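Local coordinates for glucuronoarabinoxylan endo-1,4-beta-xylanase (Clostridium papyrosolvens, PDB 4FMV), which hydrolyses internal beta-1,4 linkages in xylan, this chain being the family 30 catalytic domain of a longer enzyme that also carries carbohydrate-binding and dockerin modules, at residues A[111-114]-A[115-118]; A[125-128]-A[129-133]; A[154-157]-A[158-162]. All blocks are in the same frame, centred on the assembly; numbering follows the deposited sequence.

Contact 1. Residues A[111-114]-A[115-118]; sequences YDKY and TEYA
Lys113, at the end of a 3-10 turn, and Glu116, in the first turn of helix 114-130, lie side by side, pointing the same way, and their ends meet in a salt bridge with Lys113 NZ 3.2 Å from Glu116 OE2. Between them in sequence, Tyr114 presses its CB against the following peptide, 3.2 Å from Thr115 N. With CG beside its own backbone N (chi1 -83°), its ring is directed away to pack on Leu109 and Glu157, as suits a large aromatic on the buried side. The lysine chain bends once, at chi2 (-63°), and then runs straight, carrying its methylenes past the acid before the ammonium arrives; Lys113 CD is 3.8 Å from Glu116 OE2. NZ comes in from above the carboxylate plane, 36° out of it. A water reinforces the pair: it accepts from Lys113 NZ and donates to Glu116 OE1 at 2.6 Å. Because OE1 also forms a salt bridge with Lys59, two lysines share the glutamate, which would be expected to favour its ionised form. This is where the 3-10 turn, 111-113, passes into one of the outer helices of the (beta/alpha)8 barrel, and the backbone bonding changes accordingly. Separate waters still link Tyr111 O to Thr115 N and Asp112 O to Glu116 N, whereas the next two steps close directly, with Tyr117 N 2.8 Å from Lys113 O and Ala118 N 3.1 Å from Tyr114 O. Tyr117 also turns inward, its hydroxyl bonded to Val140 O, and the small, polar Thr115 occupies the exposed side.

Contact 2. Residues A[125-128]-A[129-133]; sequences VKYM and KDNGV
Lys126 holds its side chain extended as far as CE and then bends at chi4 (-66°), which brings NZ to Asp130, whose CG is turned back beside its own backbone N. The resulting salt bridge, 2.7 Å from Lys126 NZ to Asp130 OD2, uses the syn lone pair of that oxygen and joins residues one helical turn apart on the exposed side. Asn131 has a similar first torsion to Asp130, and this folds its amide back over the end of helix 114-130. Its ND2 makes an almost straight bond of 2.9 Å to Tyr127 O, with the acceptor in the amide plane. Asn131 N reaches the same Tyr127 O at 3.2 Å from the opposite face of the carbonyl. The Tyr127 ring stands beside this amide, the two planes 59° apart and Asn131 ND2 3.4 Å from Tyr127 CE1.

The helix closes in a Schellman motif. Val133 N bonds to Met128 O at 2.8 Å and Gly132 N to Lys129 O at 3.2 Å. Gly132 is the C-prime residue, and its positive phi of 97° would force any side chain against the preceding carbonyl oxygen, so glycine fits the place. The reversal sets Val133 beside Met128, CB to CB 4.3 Å, both buried; Met128 also packs on Leu70 of helix 67-78. A water donates to Val125 O and Val133 O alike. Carbonyls that a helix normally leaves without partners at its C-terminus thus gain donors from the asparagine amide and the turning backbone, and Asp130's negative charge, unfavourable beside the helix's C-terminal dipole, is probably offset by Lys126.

Contact 3. Residues A[154-157]-A[158-162]; sequences TPQE and MLNFM
Met158 is the first residue of its segment to bond back, its N 3.0 Å from Thr154 O in an almost perfectly straight hydrogen bond. Thr154 and Glu157 start this helix with a capping box: Glu157 N donates to Thr154 OG1 at 2.8 Å, and Thr154 N to Glu157 OE1 at 2.8 Å from above the carboxylate plane. Pro155, lacking an N-H to satisfy, suits the first turn. Leu159 N follows, bonding to Pro155 O, and its CD2 lies 3.8 Å from Gln156 NE2. Asn160 is bonded to both the backbone and the side chain of Gln156: its N bonds to Gln156 O, and its OD1 receives Gln156 NE2 at 2.9 Å. The bend of Gln156 at chi2 (69°) brings its amide over this oxygen, and the donor stands above the asparagine carbonyl plane, with the two amide planes 51° apart. Phe161 N continues the helix by bonding to Glu157 O at 3.1 Å, and Met162 N by bonding to Met158 O. Glu157 OE2 is hydrogen-bonded to Tyr111 OH, a polar link from the helix start to the 3-10 turn 111-113. The apolar side faces inward: Met158 and Met162 pack on Ile189 of helix 183-190 and Ala175 of strand 172-178, and Phe161 meets Ala118 of helix 114-130.

Along the chain the three contacts follow in series, all within the (beta/alpha)8 barrel of the catalytic domain. Contacts 1 and 2 lie at the two ends of helix 114-130, their centres about 22 Å apart, and do not touch; one holds the helix's beginning, the other its Schellman-type end. Contact 3 opens the next helix, 155-164, which follows barrel strand 137-139 and the short strand 151-152. Its centre is about 12 Å from that of contact 1 and about 27 Å from that of contact 2. Contacts 1 and 3 meet directly, with Tyr117 CD2 3.8 Å from Phe161 CE1. The starts of two successive helices are therefore fastened together on the barrel's outer layer.

Contact 1. Residues A[111-114]-A[115-118]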
ATOM      1  N   TYR A 111     -29.469  -6.454  -0.050  1.00 11.61           N
ATOM      2  CA  TYR A 111     -29.730  -5.177  -0.739  1.00 12.91           C
ATOM      3  C   TYR A 111     -30.482  -4.187   0.168  1.00 14.41           C
ATOM      4  O   TYR A 111     -30.243  -2.971   0.131  1.00 13.22           O
ATOM      5  CB  TYR A 111     -30.502  -5.379  -2.061  1.00  9.47           C
ATOM      6  CG  TYR A 111     -29.717  -6.068  -3.178  1.00  9.56           C
ATOM      7  CD1 TYR A 111     -28.484  -6.686  -2.936  1.00  6.78           C
ATOM      8  CD2 TYR A 111     -30.213  -6.093  -4.490  1.00 15.62           C
ATOM      9  CE1 TYR A 111     -27.764  -7.321  -3.992  1.00  6.83           C
ATOM     10  CE2 TYR A 111     -29.510  -6.729  -5.545  1.00 16.48           C
ATOM     11  CZ  TYR A 111     -28.286  -7.331  -5.287  1.00 13.63           C
ATOM     12  OH  TYR A 111     -27.599  -7.951  -6.313  1.00 11.90           O
ATOM     13  N   ASP A 112     -31.367  -4.704   1.011  1.00 14.71           N
ATOM     14  CA  ASP A 112     -32.108  -3.826   1.916  1.00 14.79           C
ATOM     15  C   ASP A 112     -31.258  -3.310   3.078  1.00 14.68           C
ATOM     16  O   ASP A 112     -31.749  -2.535   3.902  1.00 16.33           O
ATOM     17  CB  ASP A 112     -33.424  -4.468   2.399  1.00 13.01           C
ATOM     18  CG  ASP A 112     -33.217  -5.737   3.215  1.00 14.46           C
ATOM     19  OD1 ASP A 112     -32.047  -6.109   3.511  1.00 14.83           O
ATOM     20  OD2 ASP A 112     -34.241  -6.356   3.586  1.00 14.60           O
ATOM     21  N   LYS A 113     -30.022  -3.813   3.179  1.00 10.76           N
ATOM     22  CA  LYS A 113     -29.037  -3.383   4.181  1.00 12.77           C
ATOM     23  C   LYS A 113     -27.977  -2.396   3.701  1.00 13.83           C
ATOM     24  O   LYS A 113     -27.040  -2.096   4.437  1.00 13.77           O
ATOM     25  CB  LYS A 113     -28.356  -4.582   4.876  1.00 12.41           C
ATOM     26  CG  LYS A 113     -29.300  -5.490   5.668  1.00 13.49           C
ATOM     27  CD  LYS A 113     -29.980  -4.777   6.835  1.00 13.56           C
ATOM     28  CE  LYS A 113     -30.975  -5.692   7.564  1.00 15.77           C
ATOM     29  NZ  LYS A 113     -31.374  -5.103   8.888  1.00 18.35           N
ATOM     30  N   TYR A 114     -28.048  -1.951   2.453  1.00  9.58           N
ATOM     31  CA  TYR A 114     -26.965  -1.106   1.956  1.00 12.02           C
ATOM     32  C   TYR A 114     -26.898   0.193   2.771  1.00 12.60           C
ATOM     33  O   TYR A 114     -25.805   0.720   3.039  1.00 11.89           O
ATOM     34  CB  TYR A 114     -27.129  -0.778   0.459  1.00 13.44           C
ATOM     35  CG  TYR A 114     -26.628  -1.829  -0.515  1.00  8.13           C
ATOM     36  CD1 TYR A 114     -26.640  -3.184  -0.193  1.00 10.02           C
ATOM     37  CD2 TYR A 114     -26.167  -1.454  -1.785  1.00 10.79           C
ATOM     38  CE1 TYR A 114     -26.199  -4.144  -1.112  1.00  7.72           C
ATOM     39  CE2 TYR A 114     -25.718  -2.390  -2.694  1.00 13.07           C
ATOM     40  CZ  TYR A 114     -25.740  -3.731  -2.364  1.00 10.48           C
ATOM     41  OH  TYR A 114     -25.297  -4.648  -3.293  1.00 10.36           O
ATOM     42  N   THR A 115     -28.065   0.714   3.140  1.00 11.20           N
ATOM     43  CA  THR A 115     -28.147   1.953   3.938  1.00 11.43           C
ATOM     44  C   THR A 115     -27.552   1.726   5.334  1.00 13.06           C
ATOM     45  O   THR A 115     -26.700   2.488   5.789  1.00 13.06           O
ATOM     46  CB  THR A 115     -29.603   2.443   4.042  1.00 13.96           C
ATOM     47  OG1 THR A 115     -30.048   2.831   2.736  1.00 14.29           O
ATOM     48  CG2 THR A 115     -29.721   3.631   4.985  1.00 16.39           C
ATOM     49  N   GLU A 116     -27.981   0.651   5.990  1.00 12.09           N
ATOM     50  CA  GLU A 116     -27.441   0.303   7.296  1.00 12.44           C
ATOM     51  C   GLU A 116     -25.923   0.106   7.222  1.00 10.40           C
ATOM     52  O   GLU A 116     -25.175   0.515   8.129  1.00 10.13           O
ATOM     53  CB  GLU A 116     -28.138  -0.942   7.872  1.00 13.19           C
ATOM     54  CG  GLU A 116     -27.949  -1.063   9.404  1.00 17.77           C
ATOM     55  CD  GLU A 116     -28.607  -2.301  10.002  1.00 20.37           C
ATOM     56  OE1 GLU A 116     -27.899  -3.101  10.648  1.00 23.25           O
ATOM     57  OE2 GLU A 116     -29.830  -2.468   9.842  1.00 21.52           O
ATOM     58  N   TYR A 117     -25.458  -0.500   6.138  1.00  9.97           N
ATOM     59  CA  TYR A 117     -24.028  -0.768   5.996  1.00  9.56           C
ATOM     60  C   TYR A 117     -23.216   0.528   5.902  1.00 10.80           C
ATOM     61  O   TYR A 117     -22.130   0.630   6.484  1.00  9.60           O
ATOM     62  CB  TYR A 117     -23.747  -1.679   4.797  1.00  8.31           C
ATOM     63  CG  TYR A 117     -22.290  -2.101   4.666  1.00 10.22           C
ATOM     64  CD1 TYR A 117     -21.630  -2.751   5.707  1.00  7.64           C
ATOM     65  CD2 TYR A 117     -21.579  -1.870   3.490  1.00 10.95           C
ATOM     66  CE1 TYR A 117     -20.315  -3.148   5.581  1.00 10.13           C
ATOM     67  CE2 TYR A 117     -20.257  -2.260   3.362  1.00  9.64           C
ATOM     68  CZ  TYR A 117     -19.633  -2.894   4.410  1.00 11.70           C
ATOM     69  OH  TYR A 117     -18.316  -3.286   4.285  1.00 12.88           O
ATOM     70  N   ALA A 118     -23.746   1.521   5.192  1.00 10.23           N
ATOM     71  CA  ALA A 118     -23.109   2.832   5.140  1.00 12.15           C
ATOM     72  C   ALA A 118     -23.091   3.484   6.521  1.00 12.40           C
ATOM     73  O   ALA A 118     -22.132   4.155   6.865  1.00 14.24           O
ATOM     74  CB  ALA A 118     -23.811   3.739   4.132  1.00 13.11           C
TER
HETATM   75  O   HOH W   1     -30.762  -0.122   1.593  1.00 26.04           O
HETATM   76  O   HOH W   2     -30.599  -0.462   5.271  1.00 18.92           O
HETATM   77  O   HOH W   3     -29.005  -5.415  10.640  1.00 19.62           O

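Contact 2. Residues A[125-128]-A[129-133]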
ATOM      1  N   VAL A 125     -15.776   5.189  11.287  1.00  7.86           N
ATOM      2  CA  VAL A 125     -15.153   6.494  11.121  1.00  8.06           C
ATOM      3  C   VAL A 125     -15.354   7.397  12.351  1.00  7.36           C
ATOM      4  O   VAL A 125     -14.419   8.046  12.803  1.00  7.94           O
ATOM      5  CB  VAL A 125     -15.719   7.180   9.876  1.00 12.47           C
ATOM      6  CG1 VAL A 125     -15.093   8.575   9.684  1.00 12.17           C
ATOM      7  CG2 VAL A 125     -15.500   6.283   8.650  1.00  9.78           C
ATOM      8  N   LYS A 126     -16.572   7.450  12.888  1.00  8.49           N
ATOM      9  CA  LYS A 126     -16.846   8.363  13.994  1.00 10.47           C
ATOM     10  C   LYS A 126     -16.174   7.889  15.285  1.00 12.68           C
ATOM     11  O   LYS A 126     -15.615   8.692  16.029  1.00 13.46           O
ATOM     12  CB  LYS A 126     -18.349   8.598  14.185  1.00 10.87           C
ATOM     13  CG  LYS A 126     -18.697   9.539  15.357  1.00 14.21           C
ATOM     14  CD  LYS A 126     -20.218   9.590  15.553  1.00 17.19           C
ATOM     15  CE  LYS A 126     -20.668  10.652  16.584  1.00 15.81           C
ATOM     16  NZ  LYS A 126     -20.213  10.356  17.966  1.00 14.19           N
ATOM     17  N   TYR A 127     -16.204   6.588  15.551  1.00 12.13           N
ATOM     18  CA  TYR A 127     -15.469   6.047  16.703  1.00 10.59           C
ATOM     19  C   TYR A 127     -13.991   6.439  16.649  1.00 13.15           C
ATOM     20  O   TYR A 127     -13.400   6.882  17.643  1.00 16.11           O
ATOM     21  CB  TYR A 127     -15.592   4.522  16.721  1.00 10.65           C
ATOM     22  CG  TYR A 127     -14.700   3.836  17.722  1.00 12.59           C
ATOM     23  CD1 TYR A 127     -14.860   4.054  19.092  1.00 16.08           C
ATOM     24  CD2 TYR A 127     -13.699   2.950  17.312  1.00 12.37           C
ATOM     25  CE1 TYR A 127     -14.055   3.412  20.029  1.00 15.36           C
ATOM     26  CE2 TYR A 127     -12.884   2.303  18.250  1.00 11.98           C
ATOM     27  CZ  TYR A 127     -13.071   2.541  19.602  1.00 13.47           C
ATOM     28  OH  TYR A 127     -12.267   1.921  20.539  1.00 13.14           O
ATOM     29  N   MET A 128     -13.378   6.273  15.482  1.00 10.64           N
ATOM     30  CA  MET A 128     -11.995   6.692  15.328  1.00 12.14           C
ATOM     31  C   MET A 128     -11.839   8.204  15.566  1.00 14.35           C
ATOM     32  O   MET A 128     -10.926   8.655  16.295  1.00 14.26           O
ATOM     33  CB  MET A 128     -11.473   6.297  13.947  1.00  8.20           C
ATOM     34  CG  MET A 128     -11.331   4.803  13.775  1.00  7.07           C
ATOM     35  SD  MET A 128      -9.957   4.152  14.736  1.00 15.63           S
ATOM     36  CE  MET A 128     -10.399   2.417  14.817  1.00 10.52           C
ATOM     37  N   LYS A 129     -12.722   8.986  14.949  1.00 12.57           N
ATOM     38  CA  LYS A 129     -12.665  10.444  15.115  1.00 15.90           C
ATOM     39  C   LYS A 129     -12.820  10.906  16.568  1.00 16.11           C
ATOM     40  O   LYS A 129     -12.122  11.818  17.027  1.00 16.50           O
ATOM     41  CB  LYS A 129     -13.732  11.120  14.265  1.00 18.14           C
ATOM     42  CG  LYS A 129     -13.760  12.640  14.412  1.00 22.96           C
ATOM     43  CD  LYS A 129     -14.737  13.267  13.428  1.00 27.46           C
ATOM     44  CE  LYS A 129     -14.713  14.794  13.516  1.00 30.74           C
ATOM     45  NZ  LYS A 129     -13.344  15.331  13.258  1.00 31.78           N
ATOM     46  N   ASP A 130     -13.753  10.294  17.289  1.00 16.32           N
ATOM     47  CA  ASP A 130     -14.036  10.691  18.668  1.00 16.45           C
ATOM     48  C   ASP A 130     -12.851  10.339  19.570  1.00 16.82           C
ATOM     49  O   ASP A 130     -12.682  10.880  20.669  1.00 16.78           O
ATOM     50  CB  ASP A 130     -15.293   9.973  19.174  1.00 14.72           C
ATOM     51  CG  ASP A 130     -16.566  10.500  18.550  1.00 16.65           C
ATOM     52  OD1 ASP A 130     -16.523  11.572  17.903  1.00 18.17           O
ATOM     53  OD2 ASP A 130     -17.625   9.852  18.719  1.00 16.22           O
ATOM     54  N   ASN A 131     -12.086   9.361  19.122  1.00 16.85           N
ATOM     55  CA  ASN A 131     -10.884   8.899  19.812  1.00 15.37           C
ATOM     56  C   ASN A 131      -9.566   9.472  19.322  1.00 16.92           C
ATOM     57  O   ASN A 131      -8.513   8.953  19.652  1.00 16.23           O
ATOM     58  CB  ASN A 131     -10.880   7.384  19.979  1.00 12.30           C
ATOM     59  CG  ASN A 131     -11.917   6.935  20.983  1.00 14.84           C
ATOM     60  OD1 ASN A 131     -11.658   6.912  22.188  1.00 21.68           O
ATOM     61  ND2 ASN A 131     -13.113   6.626  20.505  1.00 11.42           N
ATOM     62  N   GLY A 132      -9.634  10.456  18.428  1.00 18.13           N
ATOM     63  CA  GLY A 132      -8.453  11.210  18.051  1.00 16.35           C
ATOM     64  C   GLY A 132      -7.756  10.755  16.784  1.00 17.61           C
ATOM     65  O   GLY A 132      -6.690  11.270  16.442  1.00 19.43           O
ATOM     66  N   VAL A 133      -8.334   9.792  16.077  1.00 15.63           N
ATOM     67  CA  VAL A 133      -7.748   9.338  14.822  1.00 14.19           C
ATOM     68  C   VAL A 133      -8.665   9.770  13.678  1.00 14.80           C
ATOM     69  O   VAL A 133      -9.833   9.356  13.619  1.00 18.13           O
ATOM     70  CB  VAL A 133      -7.562   7.791  14.826  1.00 10.27           C
ATOM     71  CG1 VAL A 133      -7.167   7.256  13.434  1.00  8.96           C
ATOM     72  CG2 VAL A 133      -6.552   7.387  15.888  1.00 14.74           C
TER
HETATM   73  O   HOH W   4     -12.098   9.176  11.934  1.00 13.15           O

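Contact 3. Residues A[154-157]-A[158-162]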
ATOM      1  N   THR A 154     -20.769  -8.521  -6.698  1.00  7.73           N
ATOM      2  CA  THR A 154     -20.525  -8.452  -8.125  1.00  6.27           C
ATOM      3  C   THR A 154     -20.055  -7.043  -8.453  1.00  7.36           C
ATOM      4  O   THR A 154     -20.227  -6.112  -7.646  1.00  5.05           O
ATOM      5  CB  THR A 154     -21.814  -8.723  -8.905  1.00  8.68           C
ATOM      6  OG1 THR A 154     -22.770  -7.690  -8.611  1.00  9.92           O
ATOM      7  CG2 THR A 154     -22.396 -10.096  -8.524  1.00  6.58           C
ATOM      8  N   PRO A 155     -19.437  -6.868  -9.632  1.00 10.52           N
ATOM      9  CA  PRO A 155     -19.121  -5.503 -10.054  1.00 10.97           C
ATOM     10  C   PRO A 155     -20.350  -4.606 -10.020  1.00 11.38           C
ATOM     11  O   PRO A 155     -20.230  -3.426  -9.689  1.00 13.89           O
ATOM     12  CB  PRO A 155     -18.640  -5.696 -11.492  1.00 11.48           C
ATOM     13  CG  PRO A 155     -17.976  -7.062 -11.438  1.00 11.69           C
ATOM     14  CD  PRO A 155     -18.863  -7.877 -10.534  1.00  9.66           C
ATOM     15  N   GLN A 156     -21.516  -5.150 -10.353  1.00  8.88           N
ATOM     16  CA  GLN A 156     -22.735  -4.329 -10.381  1.00  9.48           C
ATOM     17  C   GLN A 156     -23.170  -3.968  -8.962  1.00  9.81           C
ATOM     18  O   GLN A 156     -23.590  -2.847  -8.702  1.00  9.06           O
ATOM     19  CB  GLN A 156     -23.885  -5.031 -11.146  1.00  9.65           C
ATOM     20  CG  GLN A 156     -25.183  -4.221 -11.182  1.00  7.98           C
ATOM     21  CD  GLN A 156     -25.067  -2.973 -12.028  1.00 10.31           C
ATOM     22  OE1 GLN A 156     -24.531  -3.012 -13.143  1.00  7.95           O
ATOM     23  NE2 GLN A 156     -25.554  -1.854 -11.508  1.00  8.46           N
ATOM     24  N   GLU A 157     -23.069  -4.916  -8.039  1.00 11.57           N
ATOM     25  CA  GLU A 157     -23.411  -4.628  -6.646  1.00 10.53           C
ATOM     26  C   GLU A 157     -22.549  -3.506  -6.076  1.00  9.49           C
ATOM     27  O   GLU A 157     -23.064  -2.585  -5.443  1.00 10.70           O
ATOM     28  CB  GLU A 157     -23.293  -5.894  -5.797  1.00  7.72           C
ATOM     29  CG  GLU A 157     -24.582  -6.702  -5.854  1.00 11.12           C
ATOM     30  CD  GLU A 157     -24.388  -8.171  -5.580  1.00 10.51           C
ATOM     31  OE1 GLU A 157     -23.229  -8.584  -5.327  1.00  8.75           O
ATOM     32  OE2 GLU A 157     -25.392  -8.914  -5.651  1.00 11.60           O
ATOM     33  N   MET A 158     -21.238  -3.614  -6.282  1.00 10.17           N
ATOM     34  CA  MET A 158     -20.287  -2.576  -5.880  1.00  9.94           C
ATOM     35  C   MET A 158     -20.645  -1.227  -6.513  1.00 12.04           C
ATOM     36  O   MET A 158     -20.619  -0.197  -5.832  1.00 11.65           O
ATOM     37  CB  MET A 158     -18.870  -2.977  -6.282  1.00 10.50           C
ATOM     38  CG  MET A 158     -17.804  -1.892  -6.029  1.00 12.62           C
ATOM     39  SD  MET A 158     -17.489  -1.547  -4.289  1.00 12.34           S
ATOM     40  CE  MET A 158     -17.138  -3.185  -3.654  1.00 10.67           C
ATOM     41  N   LEU A 159     -20.982  -1.234  -7.806  1.00  9.89           N
ATOM     42  CA  LEU A 159     -21.438  -0.016  -8.492  1.00 11.30           C
ATOM     43  C   LEU A 159     -22.662   0.591  -7.802  1.00  8.73           C
ATOM     44  O   LEU A 159     -22.699   1.796  -7.535  1.00  8.49           O
ATOM     45  CB  LEU A 159     -21.748  -0.273  -9.988  1.00 10.34           C
ATOM     46  CG  LEU A 159     -22.331   0.919 -10.776  1.00 10.60           C
ATOM     47  CD1 LEU A 159     -21.425   2.142 -10.719  1.00 10.96           C
ATOM     48  CD2 LEU A 159     -22.666   0.565 -12.226  1.00 10.45           C
ATOM     49  N   ASN A 160     -23.657  -0.242  -7.499  1.00  8.76           N
ATOM     50  CA  ASN A 160     -24.891   0.258  -6.888  1.00 11.81           C
ATOM     51  C   ASN A 160     -24.606   0.996  -5.563  1.00 12.82           C
ATOM     52  O   ASN A 160     -25.140   2.078  -5.306  1.00 11.15           O
ATOM     53  CB  ASN A 160     -25.870  -0.886  -6.639  1.00 10.46           C
ATOM     54  CG  ASN A 160     -26.430  -1.464  -7.915  1.00 11.30           C
ATOM     55  OD1 ASN A 160     -26.400  -0.821  -8.968  1.00 10.12           O
ATOM     56  ND2 ASN A 160     -26.965  -2.684  -7.830  1.00 10.37           N
ATOM     57  N   PHE A 161     -23.748   0.404  -4.736  1.00 10.89           N
ATOM     58  CA  PHE A 161     -23.394   1.004  -3.457  1.00  8.40           C
ATOM     59  C   PHE A 161     -22.620   2.309  -3.663  1.00 11.62           C
ATOM     60  O   PHE A 161     -22.885   3.343  -3.006  1.00 13.27           O
ATOM     61  CB  PHE A 161     -22.557   0.028  -2.623  1.00  7.66           C
ATOM     62  CG  PHE A 161     -22.297   0.515  -1.230  1.00  8.43           C
ATOM     63  CD1 PHE A 161     -23.188   0.243  -0.215  1.00 10.05           C
ATOM     64  CD2 PHE A 161     -21.184   1.279  -0.951  1.00  9.68           C
ATOM     65  CE1 PHE A 161     -22.959   0.715   1.066  1.00  8.87           C
ATOM     66  CE2 PHE A 161     -20.953   1.741   0.310  1.00 10.48           C
ATOM     67  CZ  PHE A 161     -21.850   1.461   1.319  1.00 10.84           C
ATOM     68  N   MET A 162     -21.642   2.254  -4.555  1.00  8.22           N
ATOM     69  CA  MET A 162     -20.869   3.442  -4.917  1.00 11.23           C
ATOM     70  C   MET A 162     -21.729   4.601  -5.444  1.00 13.41           C
ATOM     71  O   MET A 162     -21.452   5.756  -5.118  1.00 13.49           O
ATOM     72  CB  MET A 162     -19.752   3.101  -5.907  1.00 11.20           C
ATOM     73  CG  MET A 162     -18.590   2.273  -5.310  1.00 10.10           C
ATOM     74  SD  MET A 162     -17.737   3.014  -3.882  1.00 11.60           S
ATOM     75  CE  MET A 162     -16.898   4.413  -4.656  1.00 15.43           C
TER